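Local structure of sulfate adenylyltransferase (Allochromatium vinosum, 4DNX) at residues A[113-118]-A[155-160]. The protein catalyses the transfer of the adenylyl group of ATP to sulfate, giving adenosine 5'-phosphosulfate and diphosphate. Sequence-based numbering, arbitrary orientation.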
ATOM      1  N   ALA A 113     -16.099   9.701   4.036  1.00 11.28           N
ATOM      2  CA  ALA A 113     -17.013   8.556   4.289  1.00 11.26           C
ATOM      3  C   ALA A 113     -18.440   9.051   4.092  1.00 12.63           C
ATOM      4  O   ALA A 113     -18.691  10.250   4.101  1.00 14.06           O
ATOM      5  CB  ALA A 113     -16.859   8.032   5.743  1.00 10.71           C
ATOM      6  N   VAL A 114     -19.334   8.086   3.861  1.00 12.25           N
ATOM      7  CA  VAL A 114     -20.772   8.340   3.809  1.00 13.59           C
ATOM      8  C   VAL A 114     -21.373   7.661   5.049  1.00 14.08           C
ATOM      9  O   VAL A 114     -21.017   6.526   5.377  1.00 14.89           O
ATOM     10  CB  VAL A 114     -21.362   7.726   2.505  1.00 14.66           C
ATOM     11  CG1 VAL A 114     -22.878   7.847   2.494  1.00 16.02           C
ATOM     12  CG2 VAL A 114     -20.791   8.431   1.299  1.00 17.06           C
ATOM     13  N   MET A 115     -22.299   8.335   5.722  1.00 13.35           N
ATOM     14  CA  MET A 115     -22.833   7.811   6.979  1.00 13.84           C
ATOM     15  C   MET A 115     -24.339   7.766   6.912  1.00 15.19           C
ATOM     16  O   MET A 115     -24.953   8.704   6.402  1.00 14.89           O
ATOM     17  CB  MET A 115     -22.413   8.740   8.128  1.00 17.13           C
ATOM     18  CG  MET A 115     -22.899   8.295   9.478  1.00 16.89           C
ATOM     19  SD  MET A 115     -22.104   9.424  10.690  1.00 19.89           S
ATOM     20  CE  MET A 115     -22.778   8.733  12.160  1.00 18.86           C
ATOM     21  N   ASP A 116     -24.931   6.663   7.382  1.00 15.56           N
ATOM     22  CA  ASP A 116     -26.389   6.634   7.611  1.00 18.12           C
ATOM     23  C   ASP A 116     -26.615   7.015   9.050  1.00 18.79           C
ATOM     24  O   ASP A 116     -26.205   6.286   9.973  1.00 22.53           O
ATOM     25  CB  ASP A 116     -26.975   5.244   7.291  1.00 21.26           C
ATOM     26  CG  ASP A 116     -26.869   4.925   5.824  1.00 27.98           C
ATOM     27  OD1 ASP A 116     -27.470   5.670   5.022  1.00 31.08           O
ATOM     28  OD2 ASP A 116     -26.122   3.984   5.454  1.00 33.48           O
ATOM     29  N   VAL A 117     -27.240   8.175   9.258  1.00 17.62           N
ATOM     30  CA  VAL A 117     -27.382   8.686  10.609  1.00 19.64           C
ATOM     31  C   VAL A 117     -28.596   8.039  11.292  1.00 20.03           C
ATOM     32  O   VAL A 117     -29.742   8.187  10.807  1.00 21.50           O
ATOM     33  CB  VAL A 117     -27.495  10.219  10.599  1.00 19.93           C
ATOM     34  CG1 VAL A 117     -27.769  10.742  12.008  1.00 21.04           C
ATOM     35  CG2 VAL A 117     -26.217  10.815  10.011  1.00 20.19           C
ATOM     36  N   THR A 118     -28.357   7.290  12.368  1.00 19.54           N
ATOM     37  CA  THR A 118     -29.489   6.690  13.086  1.00 21.65           C
ATOM     38  C   THR A 118     -29.836   7.387  14.402  1.00 22.38           C
ATOM     39  O   THR A 118     -30.897   7.145  14.973  1.00 22.88           O
ATOM     40  CB  THR A 118     -29.336   5.180  13.270  1.00 22.09           C
ATOM     41  OG1 THR A 118     -28.076   4.897  13.884  1.00 21.50           O
ATOM     42  CG2 THR A 118     -29.378   4.510  11.873  1.00 24.12           C
ATOM     43  N   THR A 155     -22.629  17.595  20.234  1.00 18.33           N
ATOM     44  CA  THR A 155     -23.644  16.890  19.459  1.00 18.14           C
ATOM     45  C   THR A 155     -23.030  15.619  18.876  1.00 17.31           C
ATOM     46  O   THR A 155     -22.142  15.685  18.040  1.00 17.18           O
ATOM     47  CB  THR A 155     -24.207  17.777  18.321  1.00 18.66           C
ATOM     48  OG1 THR A 155     -24.807  18.956  18.885  1.00 22.00           O
ATOM     49  CG2 THR A 155     -25.294  17.035  17.529  1.00 19.55           C
ATOM     50  N   ALA A 156     -23.529  14.461  19.315  1.00 16.52           N
ATOM     51  CA  ALA A 156     -23.014  13.174  18.827  1.00 15.77           C
ATOM     52  C   ALA A 156     -23.912  12.646  17.714  1.00 16.65           C
ATOM     53  O   ALA A 156     -25.142  12.551  17.898  1.00 18.62           O
ATOM     54  CB  ALA A 156     -22.981  12.184  19.976  1.00 16.93           C
ATOM     55  N   ILE A 157     -23.323  12.335  16.559  1.00 15.90           N
ATOM     56  CA  ILE A 157     -24.080  11.698  15.469  1.00 16.01           C
ATOM     57  C   ILE A 157     -23.595  10.260  15.365  1.00 14.87           C
ATOM     58  O   ILE A 157     -22.367   9.981  15.455  1.00 13.85           O
ATOM     59  CB  ILE A 157     -23.969  12.491  14.149  1.00 16.84           C
ATOM     60  CG1 ILE A 157     -22.525  12.578  13.670  1.00 18.39           C
ATOM     61  CG2 ILE A 157     -24.501  13.928  14.394  1.00 19.97           C
ATOM     62  CD1 ILE A 157     -22.405  13.120  12.209  1.00 19.95           C
ATOM     63  N   SER A 158     -24.545   9.344  15.216  1.00 14.15           N
ATOM     64  CA  SER A 158     -24.198   7.909  15.281  1.00 13.96           C
ATOM     65  C   SER A 158     -24.851   7.143  14.148  1.00 14.43           C
ATOM     66  O   SER A 158     -25.859   7.601  13.572  1.00 15.78           O
ATOM     67  CB  SER A 158     -24.598   7.287  16.636  1.00 14.94           C
ATOM     68  OG  SER A 158     -25.972   7.531  16.940  1.00 16.65           O
ATOM     69  N   GLY A 159     -24.242   6.004  13.814  1.00 14.52           N
ATOM     70  CA  GLY A 159     -24.727   5.183  12.690  1.00 15.43           C
ATOM     71  C   GLY A 159     -23.590   4.603  11.872  1.00 14.04           C
ATOM     72  O   GLY A 159     -22.406   5.019  12.036  1.00 14.59           O
ATOM     73  N   PRO A 160     -23.915   3.674  10.973  1.00 14.98           N
ATOM     74  CA  PRO A 160     -22.898   2.955  10.214  1.00 14.03           C
ATOM     75  C   PRO A 160     -22.283   3.833   9.107  1.00 13.64           C
ATOM     76  O   PRO A 160     -22.962   4.736   8.589  1.00 13.54           O
ATOM     77  CB  PRO A 160     -23.679   1.773   9.579  1.00 15.04           C
ATOM     78  CG  PRO A 160     -25.103   2.287   9.501  1.00 17.71           C
ATOM     79  CD  PRO A 160     -25.294   3.231  10.639  1.00 16.05           C
TER
HETATM   80  O   HOH W   1     -27.430   5.562  16.604  1.00 22.89           O
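Asp-116 and Thr-118 pair through their backbones with Pro-160 and Ser-158 in the mixed beta sheet of the PUA-like domain, where strand 111-116 runs antiparallel to strand 155-163; the segments are nearly perpendicular here (99°), and Thr-118 carries the pairing past the strand's end. Asp-116 N donates to Pro-160 O at 3.0 Å, and Thr-118 N to Ser-158 O at 2.8 Å. Proline suits this position because it has no N-H to give and the pairing uses its carbonyl; its ring CD lies 3.3 Å from Asp-116 O. Between the two bonds sits Gly-159, whose CA approaches Asp-116 O at 3.3 Å in a CA-H...O contact. A side chain there would run into that same oxygen, and the backbone angles suit a residue without one. Met-115, fully extended with CG anti to the backbone N (chi1 -180°), carries its methyl CE to the Ser-158/Gly-159 peptide, 3.3 Å from Ser-158 C. It crosses Ile-157 at a slant, SD 4.0 Å from Ile-157 CD1, while Ile-99 of strand 98-102 adjoins both side chains. Replacing Met-115 with an alanine would remove SD and CE, and would probably leave Ile-157 CD1 without its sulfur neighbour and open a gap over that peptide. Asp-116 turns its carboxylate to a salt bridge with Arg-98. At the more open end, a water 2.9 Å from Thr-118 OG1 also bonds Ser-158 OG.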